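Local coordinates for proteasome activator protein PA26 (Trypanosoma brucei, PDB 1YAR) that probably stimulates the 20S proteasome, docking as a heptameric ring on the ends of the proteolytic barrel and opening its gate to substrates, at residues O[39-44]-O[81-86]; O[43-48]-O[202-207]; O[31-36]-O[88-93]; O[75-80]-O[148-153]. All blocks are in the same frame, centred on the assembly; numbering follows the deposited sequence.

Contact 1 (O[39-44]-O[81-86]); sequences LQEIEG and QDLCHN
Ile42 CA and Leu83 CA lie 7.5 Å apart, the nearest backbone pair between 39-44 and 81-86, two helical segments that run in roughly opposite directions. Leu83 is the residue that bridges the gap. Its CB points toward 39-44, and its CG stands anti to the backbone N (chi1 -176°), which carries both methyls across. Each methyl has its own partner. CD1 of Leu83 rests on CG1 of Ile42 at 3.8 Å, and Leu83 CG follows at 4.0 Å from the same Ile42 CG1. The two side chains cross at about a right angle, so Leu83 meets the middle of the isoleucine rather than its end. CD2 of Leu83 packs against the CG methylene of Glu41, 3.7 Å away.

The contact joins helices 24-57 and 71-99 of the alpha-helical bundle that forms each subunit of PA28-type activators. Helix 183-226 closes the same apolar layer: Thr204 touches Ile42, and Leu207 touches Leu83.

Glu41 contributes only the aliphatic part of its chain to this layer. It slides past Leu83 in the opposite direction, then bends at chi2 (66°). Its carboxylate is thereby placed beside Arg79, one turn before Leu83 on helix 71-99, and forms a salt bridge with it. The charge is thus paired beside the buried Ile42 and Leu83. No hydrogen bond links the two segments directly. On helix 71-99, Asp82 is turned to the subunit interface and forms a salt bridge with Arg57 of a neighbouring subunit.

Contact 2 (O[43-48]-O[202-207]); sequences EGIAKA and LATTHL
No ring or other flat side chain takes part where Ile45 and Ala46 meet Thr204; nothing is stacked across this contact. The flat groups stand to its sides. Glu43 has two conformers; in one, its carboxylate pairs with NZ of Lys47 in the same segment. The His206 imidazole is turned to the subunit interface, where its ND1 is hydrogen-bonded to Glu92 of a neighbouring subunit.

Thr204 does the touching from the 202-207 side. Its two branches part to two neighbours. OG1 lies 3.3 Å from CB of Ala46, a close approach of a hydroxyl to a methyl. CG2 sits 3.9 Å from CG2 of Ile45, methyl against methyl. A chi1 of 50° places OG1 between the backbone N and the carbonyl carbon of Thr204. From there it shares its hydrogen bond between the carbonyl oxygens of Val200 and Glu201, so the buried hydroxyl is satisfied within its own helix. It can therefore face the alanine without needing a polar partner there.

The small Ala46 lets the backbones come near: its CA is 6.0 Å from the CA of Thr204. The contact joins helices 24-57 and 183-226, which run in roughly opposite directions here, in the helical bundle of a PA28-type activator subunit.

Contact 3 (O[31-36]-O[88-93]); sequences IEEWAA and YCQAET
Trp34 and Gln90 link helices 24-57 and 71-99 of the helical bundle, here running in roughly opposite directions. The axes of 31-36 and 88-93 make an angle of 144° between their N-to-C directions and approach to 11.2 Å. That is a wide separation, and the large indole spans it.

The polar part is one hydrogen bond. NE1 of Trp34 donates to OE1 of Gln90 over 2.8 Å. The acceptor lies at the edge of the indole, only 5° out of its plane, although the N-H...O angle of 148° is somewhat bent. Seen from the amide, the donor is tilted from the carbonyl plane. The bond gives the indole nitrogen a partner at the border of an otherwise apolar layer.

The apolar contacts join the indole to Ala91 and to the start of Gln90. CB of Trp34 does not point straight at the other helix. Its CG, however, stands anti to the carbonyl carbon of Trp34, which sends the ring across to Gln90 and Ala91. CH2 of Trp34 reaches CB of Ala91 at 4.1 Å. The ring also lies against the aliphatic start of Gln90, whose CB is 3.6 Å from NE1 of Trp34. Leu126 of helix 111-130 and Val211 and Val214 of helix 183-226 touch the same tryptophan, so it packs on helices 71-99, 111-130 and 183-226.

On the exposed side, Glu33 and Gln90 cross without a hydrogen bond between them. The nearest pair here is Glu33 CG with Gln90 NE2, at 4.2 Å.

Contact 4 (O[75-80]-O[148-153]); sequences GVLQRY and MYALRE
Leu77 packs on Ala150 and Leu151 in a buried, largely apolar contact between helix 71-99 and the first turn of helix 150-166. Tyr149 holds the N-cap position of that turn, so the contact sits where the chain leaves a loop and starts helix 150-166 beside helix 71-99. The backbones are close: the CA atoms of Leu77 and Leu151 are 5.6 Å apart.

Leu77 uses both ends of its side chain. Its CD2 methyl touches CB of Ala150 at 3.9 Å. Nearer the backbone, Leu77 CB meets CD1 of Leu151, also at 3.9 Å. Leu151 does not aim its CB directly at the other helix, yet its branched end reaches it. With CG anti to the backbone N (chi1 -159°), both methyls of Leu151 are brought to helix 71-99. The second methyl, CD2, lies against Gln78, with CB of Gln78 at 4.0 Å and OE1 of Gln78 at 3.8 Å from it. The Gln78 chain bends at chi2 (73°), and its NE2 makes a weak hydrogen bond to Asp82.

Met197 and Val200 of helix 183-226 also pack on Leu77. Outward, the Tyr149 ring makes a cation-pi contact with Lys199 of a neighbouring subunit. No hydrogen bond or salt bridge joins 75-80 to 148-153, which implies that, between these segments, the helix start rests on shape and apolar burial.

Contacts 1, 2 and 4 are buried, whereas contact 3 is only partly so. The chemistry follows the place: the three buried contacts have no hydrogen bond between their segments, and contact 3 has one. Contacts 1 and 3 tie the same pair, helices 24-57 and 71-99, at two levels about 11 Å apart between centres. Contact 2 brings helix 183-226 onto helix 24-57, and contact 4 adds helix 150-166 to helix 71-99. Contacts 1 and 2 share Glu43 and Gly44 and merge into one apolar layer, with Leu83 packed on Ile45. Contact 4 meets contact 2 where Tyr80 packs on Thr204, and a charged pair at its edge ties it to contact 1. Contacts 2 and 3 do not touch.

Contact 1 (O[39-44]-O[81-86])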
loop_
_atom_site.group_PDB
_atom_site.type_symbol
_atom_site.label_atom_id
_atom_site.label_comp_id
_atom_site.label_asym_id
_atom_site.label_seq_id
_atom_site.Cartn_x
_atom_site.Cartn_y
_atom_site.Cartn_z
ATOM N N LEU O 39 105.245 20.043 -29.695
ATOM C CA LEU O 39 104.958 21.482 -29.662
ATOM C C LEU O 39 106.196 22.329 -29.361
ATOM O O LEU O 39 106.372 23.429 -29.922
ATOM C CB LEU O 39 103.820 21.783 -28.692
ATOM C CG LEU O 39 102.461 21.258 -29.201
ATOM C CD1 LEU O 39 101.454 21.193 -28.065
ATOM C CD2 LEU O 39 101.942 22.131 -30.336
ATOM N N GLN O 40 107.042 21.818 -28.459
ATOM C CA GLN O 40 108.342 22.440 -28.187
ATOM C C GLN O 40 109.238 22.484 -29.440
ATOM O O GLN O 40 109.842 23.513 -29.706
ATOM C CB GLN O 40 109.048 21.734 -27.026
ATOM C CG GLN O 40 108.372 21.899 -25.670
ATOM C CD GLN O 40 108.948 20.942 -24.616
ATOM O OE1 GLN O 40 110.109 20.526 -24.726
ATOM N NE2 GLN O 40 108.133 20.575 -23.612
ATOM N N GLU O 41 109.311 21.398 -30.215
ATOM C CA GLU O 41 110.124 21.395 -31.445
ATOM C C GLU O 41 109.540 22.369 -32.481
ATOM O O GLU O 41 110.273 23.137 -33.115
ATOM C CB GLU O 41 110.294 19.981 -32.014
ATOM C CG GLU O 41 110.925 19.874 -33.413
ATOM C CD GLU O 41 112.392 20.333 -33.497
ATOM O OE1 GLU O 41 113.032 20.586 -32.443
ATOM O OE2 GLU O 41 112.921 20.442 -34.633
ATOM N N ILE O 42 108.214 22.352 -32.629
ATOM C CA ILE O 42 107.542 23.304 -33.527
ATOM C C ILE O 42 107.902 24.753 -33.175
ATOM O O ILE O 42 108.254 25.538 -34.067
ATOM C CB ILE O 42 106.008 23.082 -33.552
ATOM C CG1 ILE O 42 105.664 21.706 -34.155
ATOM C CG2 ILE O 42 105.345 24.153 -34.388
ATOM C CD1 ILE O 42 104.178 21.317 -33.956
ATOM N N GLU O 43 107.823 25.068 -31.880
ATOM C CA GLU O 43 108.223 26.364 -31.312
ATOM C C GLU O 43 109.676 26.722 -31.649
ATOM O O GLU O 43 109.982 27.872 -31.964
ATOM C CB GLU O 43 108.027 26.348 -29.790
ATOM C CG GLU O 43 107.858 27.719 -29.155
ATOM C CD GLU O 43 108.192 27.745 -27.667
ATOM O OE1 GLU O 43 108.301 26.667 -27.037
ATOM O OE2 GLU O 43 108.350 28.859 -27.118
ATOM N N GLY O 44 110.556 25.727 -31.579
ATOM C CA GLY O 44 111.974 25.881 -31.936
ATOM C C GLY O 44 112.159 26.259 -33.399
ATOM O O GLY O 44 112.937 27.159 -33.731
ATOM N N GLN O 81 110.552 19.890 -42.378
ATOM C CA GLN O 81 110.236 18.639 -43.060
ATOM C C GLN O 81 110.384 17.412 -42.149
ATOM O O GLN O 81 109.503 16.544 -42.126
ATOM C CB GLN O 81 111.049 18.495 -44.352
ATOM C CG GLN O 81 110.654 17.284 -45.194
ATOM C CD GLN O 81 111.226 17.332 -46.601
ATOM O OE1 GLN O 81 111.409 16.300 -47.216
ATOM N NE2 GLN O 81 111.504 18.538 -47.111
ATOM N N ASP O 82 111.476 17.344 -41.374
ATOM C CA ASP O 82 111.657 16.227 -40.434
ATOM C C ASP O 82 110.528 16.188 -39.406
ATOM O O ASP O 82 109.992 15.121 -39.099
ATOM C CB ASP O 82 113.021 16.302 -39.719
ATOM C CG ASP O 82 114.201 16.105 -40.672
ATOM O OD1 ASP O 82 114.020 15.523 -41.777
ATOM O OD2 ASP O 82 115.355 16.518 -40.396
ATOM N N LEU O 83 110.181 17.351 -38.863
ATOM C CA LEU O 83 109.083 17.430 -37.919
ATOM C C LEU O 83 107.767 16.928 -38.564
ATOM O O LEU O 83 107.035 16.129 -37.963
ATOM C CB LEU O 83 108.946 18.864 -37.390
ATOM C CG LEU O 83 107.921 19.247 -36.310
ATOM C CD1 LEU O 83 106.513 19.264 -36.911
ATOM C CD2 LEU O 83 107.980 18.337 -35.091
ATOM N N CYS O 84 107.470 17.404 -39.773
ATOM C CA CYS O 84 106.225 17.010 -40.453
ATOM C C CYS O 84 106.198 15.504 -40.738
ATOM O O CYS O 84 105.163 14.842 -40.566
ATOM C CB CYS O 84 106.064 17.786 -41.756
ATOM S SG CYS O 84 105.695 19.529 -41.505
ATOM N N HIS O 85 107.330 14.972 -41.200
ATOM C CA HIS O 85 107.479 13.518 -41.364
ATOM C C HIS O 85 107.075 12.763 -40.089
ATOM O O HIS O 85 106.263 11.834 -40.149
ATOM C CB HIS O 85 108.929 13.180 -41.783
ATOM C CG HIS O 85 109.258 11.712 -41.800
ATOM N ND1 HIS O 85 110.560 11.251 -41.832
ATOM C CD2 HIS O 85 108.473 10.607 -41.842
ATOM C CE1 HIS O 85 110.560 9.928 -41.861
ATOM N NE2 HIS O 85 109.308 9.512 -41.862
ATOM N N ASN O 86 107.647 13.154 -38.946
ATOM C CA ASN O 86 107.349 12.505 -37.671
ATOM C C ASN O 86 105.869 12.596 -37.262
ATOM O O ASN O 86 105.260 11.608 -36.857
ATOM C CB ASN O 86 108.211 13.108 -36.555
ATOM C CG ASN O 86 109.679 12.712 -36.669
ATOM O OD1 ASN O 86 110.023 11.753 -37.373
ATOM N ND2 ASN O 86 110.546 13.445 -35.977
#

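Contact 2 (O[43-48]-O[202-207])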
loop_
_atom_site.group_PDB
_atom_site.type_symbol
_atom_site.label_atom_id
_atom_site.label_comp_id
_atom_site.label_asym_id
_atom_site.label_seq_id
_atom_site.Cartn_x
_atom_site.Cartn_y
_atom_site.Cartn_z
ATOM N N GLU O 43 107.823 25.068 -31.880
ATOM C CA GLU O 43 108.223 26.364 -31.312
ATOM C C GLU O 43 109.676 26.722 -31.649
ATOM O O GLU O 43 109.982 27.872 -31.964
ATOM C CB GLU O 43 108.027 26.348 -29.790
ATOM C CG GLU O 43 107.858 27.719 -29.155
ATOM C CD GLU O 43 108.192 27.745 -27.667
ATOM O OE1 GLU O 43 108.301 26.667 -27.037
ATOM O OE2 GLU O 43 108.350 28.859 -27.118
ATOM N N GLY O 44 110.556 25.727 -31.579
ATOM C CA GLY O 44 111.974 25.881 -31.936
ATOM C C GLY O 44 112.159 26.259 -33.399
ATOM O O GLY O 44 112.937 27.159 -33.731
ATOM N N ILE O 45 111.429 25.569 -34.274
ATOM C CA ILE O 45 111.462 25.844 -35.712
ATOM C C ILE O 45 110.951 27.250 -35.996
ATOM O O ILE O 45 111.566 27.971 -36.786
ATOM C CB ILE O 45 110.673 24.763 -36.500
ATOM C CG1 ILE O 45 111.311 23.390 -36.251
ATOM C CG2 ILE O 45 110.655 25.063 -38.016
ATOM C CD1 ILE O 45 110.442 22.193 -36.621
ATOM N N ALA O 46 109.845 27.634 -35.358
ATOM C CA ALA O 46 109.289 28.983 -35.533
ATOM C C ALA O 46 110.326 30.060 -35.196
ATOM O O ALA O 46 110.513 31.021 -35.956
ATOM C CB ALA O 46 108.036 29.164 -34.690
ATOM N N LYS O 47 111.020 29.883 -34.071
ATOM C CA LYS O 47 112.049 30.842 -33.646
ATOM C C LYS O 47 113.219 30.917 -34.612
ATOM O O LYS O 47 113.672 32.013 -34.951
ATOM C CB LYS O 47 112.526 30.552 -32.219
ATOM C CG LYS O 47 111.530 31.048 -31.172
ATOM C CD LYS O 47 111.849 30.524 -29.770
ATOM C CE LYS O 47 110.655 30.681 -28.829
ATOM N NZ LYS O 47 110.799 29.814 -27.616
ATOM N N ALA O 48 113.687 29.761 -35.066
ATOM C CA ALA O 48 114.772 29.684 -36.036
ATOM C C ALA O 48 114.353 30.273 -37.394
ATOM O O ALA O 48 115.170 30.882 -38.089
ATOM C CB ALA O 48 115.232 28.244 -36.194
ATOM N N LEU O 202 104.460 30.906 -40.256
ATOM C CA LEU O 202 103.006 30.771 -40.321
ATOM C C LEU O 202 102.563 29.319 -40.211
ATOM O O LEU O 202 101.626 29.016 -39.466
ATOM C CB LEU O 202 102.481 31.369 -41.622
ATOM C CG LEU O 202 102.799 32.841 -41.905
ATOM C CD1 LEU O 202 102.373 33.162 -43.333
ATOM C CD2 LEU O 202 102.145 33.797 -40.895
ATOM N N ALA O 203 103.203 28.431 -40.978
ATOM C CA ALA O 203 102.848 27.011 -40.947
ATOM C C ALA O 203 103.063 26.385 -39.568
ATOM O O ALA O 203 102.235 25.582 -39.136
ATOM C CB ALA O 203 103.600 26.239 -42.003
ATOM N N THR O 204 104.154 26.736 -38.874
ATOM C CA THR O 204 104.364 26.204 -37.509
ATOM C C THR O 204 103.256 26.618 -36.550
ATOM O O THR O 204 102.787 25.789 -35.754
ATOM C CB THR O 204 105.739 26.576 -36.893
ATOM O OG1 THR O 204 105.968 27.977 -37.018
ATOM C CG2 THR O 204 106.897 25.891 -37.652
ATOM N N THR O 205 102.855 27.883 -36.633
ATOM C CA THR O 205 101.740 28.409 -35.843
ATOM C C THR O 205 100.455 27.612 -36.120
ATOM O O THR O 205 99.798 27.134 -35.192
ATOM C CB THR O 205 101.554 29.912 -36.151
ATOM O OG1 THR O 205 102.652 30.654 -35.601
ATOM C CG2 THR O 205 100.377 30.478 -35.416
ATOM N N HIS O 206 100.136 27.457 -37.405
ATOM C CA HIS O 206 98.922 26.788 -37.895
ATOM C C HIS O 206 98.943 25.307 -37.508
ATOM O O HIS O 206 97.928 24.737 -37.104
ATOM C CB HIS O 206 98.884 26.898 -39.418
ATOM C CG HIS O 206 97.573 26.518 -40.040
ATOM N ND1 HIS O 206 96.399 27.192 -39.777
ATOM C CD2 HIS O 206 97.265 25.576 -40.968
ATOM C CE1 HIS O 206 95.417 26.661 -40.492
ATOM N NE2 HIS O 206 95.913 25.678 -41.221
ATOM N N LEU O 207 100.119 24.697 -37.638
ATOM C CA LEU O 207 100.319 23.315 -37.197
ATOM C C LEU O 207 100.100 23.142 -35.681
ATOM O O LEU O 207 99.464 22.157 -35.249
ATOM C CB LEU O 207 101.714 22.800 -37.615
ATOM C CG LEU O 207 102.020 21.326 -37.254
ATOM C CD1 LEU O 207 100.952 20.335 -37.803
ATOM C CD2 LEU O 207 103.412 20.928 -37.759
#

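Contact 3 (O[31-36]-O[88-93])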
loop_
_atom_site.group_PDB
_atom_site.type_symbol
_atom_site.label_atom_id
_atom_site.label_comp_id
_atom_site.label_asym_id
_atom_site.label_seq_id
_atom_site.Cartn_x
_atom_site.Cartn_y
_atom_site.Cartn_z
ATOM N N ILE O 31 99.848 11.140 -28.308
ATOM C CA ILE O 31 99.258 12.356 -27.745
ATOM C C ILE O 31 100.138 12.942 -26.635
ATOM O O ILE O 31 100.309 14.154 -26.534
ATOM C CB ILE O 31 97.809 12.088 -27.240
ATOM C CG1 ILE O 31 96.875 11.695 -28.407
ATOM C CG2 ILE O 31 97.272 13.297 -26.450
ATOM C CD1 ILE O 31 96.607 12.842 -29.446
ATOM N N GLU O 32 100.712 12.071 -25.805
ATOM C CA GLU O 32 101.646 12.538 -24.788
ATOM C C GLU O 32 102.864 13.230 -25.412
ATOM O O GLU O 32 103.287 14.272 -24.934
ATOM C CB GLU O 32 102.121 11.387 -23.925
ATOM C CG GLU O 32 101.055 10.794 -23.038
ATOM C CD GLU O 32 101.644 9.766 -22.090
ATOM O OE1 GLU O 32 102.114 8.692 -22.567
ATOM O OE2 GLU O 32 101.636 10.045 -20.873
ATOM N N GLU O 33 103.415 12.628 -26.460
ATOM C CA GLU O 33 104.552 13.192 -27.199
ATOM C C GLU O 33 104.196 14.531 -27.851
ATOM O O GLU O 33 104.956 15.487 -27.770
ATOM C CB GLU O 33 105.069 12.180 -28.239
ATOM C CG GLU O 33 106.189 12.681 -29.166
ATOM C CD GLU O 33 107.412 13.219 -28.444
ATOM O OE1 GLU O 33 107.683 12.813 -27.283
ATOM O OE2 GLU O 33 108.112 14.072 -29.045
ATOM N N TRP O 34 103.009 14.606 -28.457
ATOM C CA TRP O 34 102.571 15.824 -29.122
ATOM C C TRP O 34 102.398 16.951 -28.124
ATOM O O TRP O 34 102.751 18.089 -28.408
ATOM C CB TRP O 34 101.253 15.583 -29.883
ATOM C CG TRP O 34 101.415 14.828 -31.161
ATOM C CD1 TRP O 34 102.579 14.362 -31.707
ATOM C CD2 TRP O 34 100.381 14.530 -32.121
ATOM N NE1 TRP O 34 102.326 13.734 -32.907
ATOM C CE2 TRP O 34 100.987 13.832 -33.193
ATOM C CE3 TRP O 34 98.990 14.774 -32.174
ATOM C CZ2 TRP O 34 100.261 13.372 -34.314
ATOM C CZ3 TRP O 34 98.260 14.306 -33.284
ATOM C CH2 TRP O 34 98.897 13.610 -34.333
ATOM N N ALA O 35 101.879 16.627 -26.942
ATOM C CA ALA O 35 101.588 17.644 -25.940
ATOM C C ALA O 35 102.849 18.276 -25.381
ATOM O O ALA O 35 102.810 19.399 -24.877
ATOM C CB ALA O 35 100.738 17.069 -24.813
ATOM N N ALA O 36 103.949 17.548 -25.483
ATOM C CA ALA O 36 105.206 17.942 -24.859
ATOM C C ALA O 36 106.257 18.300 -25.910
ATOM O O ALA O 36 106.296 19.448 -26.393
ATOM C CB ALA O 36 105.706 16.824 -23.930
ATOM N N TYR O 88 103.323 13.115 -39.227
ATOM C CA TYR O 88 102.553 12.270 -40.156
ATOM C C TYR O 88 102.513 10.804 -39.697
ATOM O O TYR O 88 101.459 10.185 -39.676
ATOM C CB TYR O 88 103.125 12.342 -41.578
ATOM C CG TYR O 88 102.340 11.584 -42.641
ATOM C CD1 TYR O 88 101.449 12.258 -43.476
ATOM C CD2 TYR O 88 102.516 10.208 -42.844
ATOM C CE1 TYR O 88 100.747 11.595 -44.468
ATOM C CE2 TYR O 88 101.802 9.528 -43.846
ATOM C CZ TYR O 88 100.920 10.241 -44.653
ATOM O OH TYR O 88 100.217 9.622 -45.651
ATOM N N CYS O 89 103.677 10.244 -39.372
ATOM C CA CYS O 89 103.737 8.839 -38.955
ATOM C C CYS O 89 103.034 8.600 -37.606
ATOM O O CYS O 89 102.397 7.569 -37.399
ATOM C CB CYS O 89 105.198 8.325 -38.969
ATOM S SG CYS O 89 105.919 8.276 -40.637
ATOM N N GLN O 90 103.134 9.558 -36.696
ATOM C CA GLN O 90 102.433 9.488 -35.418
ATOM C C GLN O 90 100.902 9.565 -35.615
ATOM O O GLN O 90 100.157 8.825 -34.979
ATOM C CB GLN O 90 102.941 10.597 -34.508
ATOM C CG GLN O 90 104.348 10.237 -33.938
ATOM C CD GLN O 90 105.188 11.429 -33.531
ATOM O OE1 GLN O 90 104.777 12.587 -33.659
ATOM N NE2 GLN O 90 106.404 11.139 -33.038
ATOM N N ALA O 91 100.456 10.440 -36.513
ATOM C CA ALA O 91 99.022 10.515 -36.867
ATOM C C ALA O 91 98.482 9.183 -37.412
ATOM O O ALA O 91 97.355 8.785 -37.107
ATOM C CB ALA O 91 98.792 11.618 -37.872
ATOM N N GLU O 92 99.295 8.492 -38.217
ATOM C CA GLU O 92 98.887 7.210 -38.794
ATOM C C GLU O 92 98.722 6.121 -37.738
ATOM O O GLU O 92 97.880 5.241 -37.888
ATOM C CB GLU O 92 99.861 6.763 -39.884
ATOM C CG GLU O 92 99.838 7.639 -41.136
ATOM C CD GLU O 92 98.629 7.401 -42.028
ATOM O OE1 GLU O 92 97.922 6.384 -41.874
ATOM O OE2 GLU O 92 98.378 8.248 -42.912
ATOM N N THR O 93 99.522 6.189 -36.667
ATOM C CA THR O 93 99.339 5.310 -35.518
ATOM C C THR O 93 97.963 5.537 -34.898
ATOM O O THR O 93 97.240 4.574 -34.634
ATOM C CB THR O 93 100.468 5.554 -34.502
ATOM O OG1 THR O 93 101.708 5.161 -35.111
ATOM C CG2 THR O 93 100.321 4.661 -33.263
#

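Contact 4 (O[75-80]-O[148-153])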
loop_
_atom_site.group_PDB
_atom_site.type_symbol
_atom_site.label_atom_id
_atom_site.label_comp_id
_atom_site.label_asym_id
_atom_site.label_seq_id
_atom_site.Cartn_x
_atom_site.Cartn_y
_atom_site.Cartn_z
ATOM N N GLY O 75 118.591 24.669 -43.674
ATOM C CA GLY O 75 118.504 24.021 -42.358
ATOM C C GLY O 75 117.127 24.155 -41.717
ATOM O O GLY O 75 116.581 23.176 -41.189
ATOM N N VAL O 76 116.557 25.357 -41.776
ATOM C CA VAL O 76 115.216 25.596 -41.224
ATOM C C VAL O 76 114.173 24.725 -41.951
ATOM O O VAL O 76 113.378 24.037 -41.308
ATOM C CB VAL O 76 114.818 27.109 -41.242
ATOM C CG1 VAL O 76 113.318 27.302 -40.890
ATOM C CG2 VAL O 76 115.694 27.923 -40.261
ATOM N N LEU O 77 114.189 24.763 -43.282
ATOM C CA LEU O 77 113.242 23.977 -44.085
ATOM C C LEU O 77 113.378 22.467 -43.851
ATOM O O LEU O 77 112.375 21.752 -43.773
ATOM C CB LEU O 77 113.326 24.334 -45.576
ATOM C CG LEU O 77 112.801 25.756 -45.890
ATOM C CD1 LEU O 77 113.457 26.371 -47.102
ATOM C CD2 LEU O 77 111.246 25.838 -46.045
ATOM N N GLN O 78 114.624 21.989 -43.727
ATOM C CA GLN O 78 114.886 20.581 -43.456
ATOM C C GLN O 78 114.328 20.170 -42.102
ATOM O O GLN O 78 113.762 19.087 -41.956
ATOM C CB GLN O 78 116.399 20.282 -43.492
ATOM C CG GLN O 78 116.737 18.828 -43.182
ATOM C CD GLN O 78 116.370 17.892 -44.319
ATOM O OE1 GLN O 78 117.127 17.767 -45.288
ATOM N NE2 GLN O 78 115.214 17.223 -44.205
ATOM N N ARG O 79 114.493 21.042 -41.120
ATOM C CA ARG O 79 114.032 20.785 -39.761
ATOM C C ARG O 79 112.498 20.704 -39.726
ATOM O O ARG O 79 111.925 19.874 -39.012
ATOM C CB ARG O 79 114.503 21.915 -38.870
ATOM C CG ARG O 79 114.369 21.662 -37.391
ATOM C CD ARG O 79 115.139 22.654 -36.546
ATOM N NE ARG O 79 114.731 22.549 -35.147
ATOM C CZ ARG O 79 114.988 23.471 -34.233
ATOM N NH1 ARG O 79 115.663 24.568 -34.565
ATOM N NH2 ARG O 79 114.577 23.287 -32.989
ATOM N N TYR O 80 111.847 21.582 -40.494
ATOM C CA TYR O 80 110.382 21.561 -40.606
ATOM C C TYR O 80 109.917 20.264 -41.260
ATOM O O TYR O 80 109.018 19.589 -40.734
ATOM C CB TYR O 80 109.844 22.810 -41.324
ATOM C CG TYR O 80 108.322 22.877 -41.276
ATOM C CD1 TYR O 80 107.659 22.958 -40.055
ATOM C CD2 TYR O 80 107.559 22.802 -42.444
ATOM C CE1 TYR O 80 106.265 23.000 -39.990
ATOM C CE2 TYR O 80 106.156 22.841 -42.386
ATOM C CZ TYR O 80 105.535 22.938 -41.146
ATOM O OH TYR O 80 104.165 22.963 -41.049
ATOM N N MET O 148 104.650 19.603 -46.679
ATOM C CA MET O 148 105.724 18.652 -46.364
ATOM C C MET O 148 106.907 18.619 -47.332
ATOM O O MET O 148 107.985 18.109 -46.998
ATOM C CB MET O 148 105.143 17.248 -46.310
ATOM C CG MET O 148 104.465 16.931 -45.022
ATOM S SD MET O 148 104.284 15.167 -44.868
ATOM C CE MET O 148 105.958 14.731 -44.387
ATOM N N TYR O 149 106.695 19.103 -48.542
ATOM C CA TYR O 149 107.760 19.112 -49.544
ATOM C C TYR O 149 108.240 20.535 -49.791
ATOM O O TYR O 149 108.416 20.965 -50.917
ATOM C CB TYR O 149 107.271 18.395 -50.807
ATOM C CG TYR O 149 106.526 17.127 -50.441
ATOM C CD1 TYR O 149 105.135 17.034 -50.606
ATOM C CD2 TYR O 149 107.198 16.054 -49.861
ATOM C CE1 TYR O 149 104.445 15.888 -50.222
ATOM C CE2 TYR O 149 106.523 14.894 -49.478
ATOM C CZ TYR O 149 105.149 14.819 -49.668
ATOM O OH TYR O 149 104.490 13.683 -49.280
ATOM N N ALA O 150 108.459 21.244 -48.690
ATOM C CA ALA O 150 108.740 22.685 -48.685
ATOM C C ALA O 150 110.151 22.964 -49.190
ATOM O O ALA O 150 110.397 23.978 -49.850
ATOM C CB ALA O 150 108.618 23.207 -47.283
ATOM N N LEU O 151 111.067 22.067 -48.847
ATOM C CA LEU O 151 112.447 22.166 -49.302
ATOM C C LEU O 151 112.524 22.073 -50.822
ATOM O O LEU O 151 113.159 22.900 -51.456
ATOM C CB LEU O 151 113.285 21.085 -48.648
ATOM C CG LEU O 151 114.796 21.215 -48.540
ATOM C CD1 LEU O 151 115.281 22.674 -48.479
ATOM C CD2 LEU O 151 115.226 20.428 -47.306
ATOM N N ARG O 152 111.853 21.084 -51.400
ATOM C CA ARG O 152 111.752 20.996 -52.848
ATOM C C ARG O 152 111.059 22.212 -53.476
ATOM O O ARG O 152 111.510 22.691 -54.510
ATOM C CB ARG O 152 111.090 19.689 -53.291
ATOM C CG ARG O 152 110.817 19.617 -54.776
ATOM C CD ARG O 152 111.468 18.437 -55.477
ATOM N NE ARG O 152 111.224 18.512 -56.921
ATOM C CZ ARG O 152 110.411 17.701 -57.610
ATOM N NH1 ARG O 152 109.765 16.698 -57.011
ATOM N NH2 ARG O 152 110.260 17.893 -58.918
ATOM N N GLU O 153 109.975 22.689 -52.861
ATOM C CA GLU O 153 109.287 23.915 -53.305
ATOM C C GLU O 153 110.268 25.097 -53.354
ATOM O O GLU O 153 110.336 25.803 -54.352
ATOM C CB GLU O 153 108.151 24.304 -52.351
ATOM C CG GLU O 153 106.941 23.374 -52.234
ATOM C CD GLU O 153 105.819 24.033 -51.429
ATOM O OE1 GLU O 153 105.669 25.286 -51.550
ATOM O OE2 GLU O 153 105.102 23.323 -50.655
#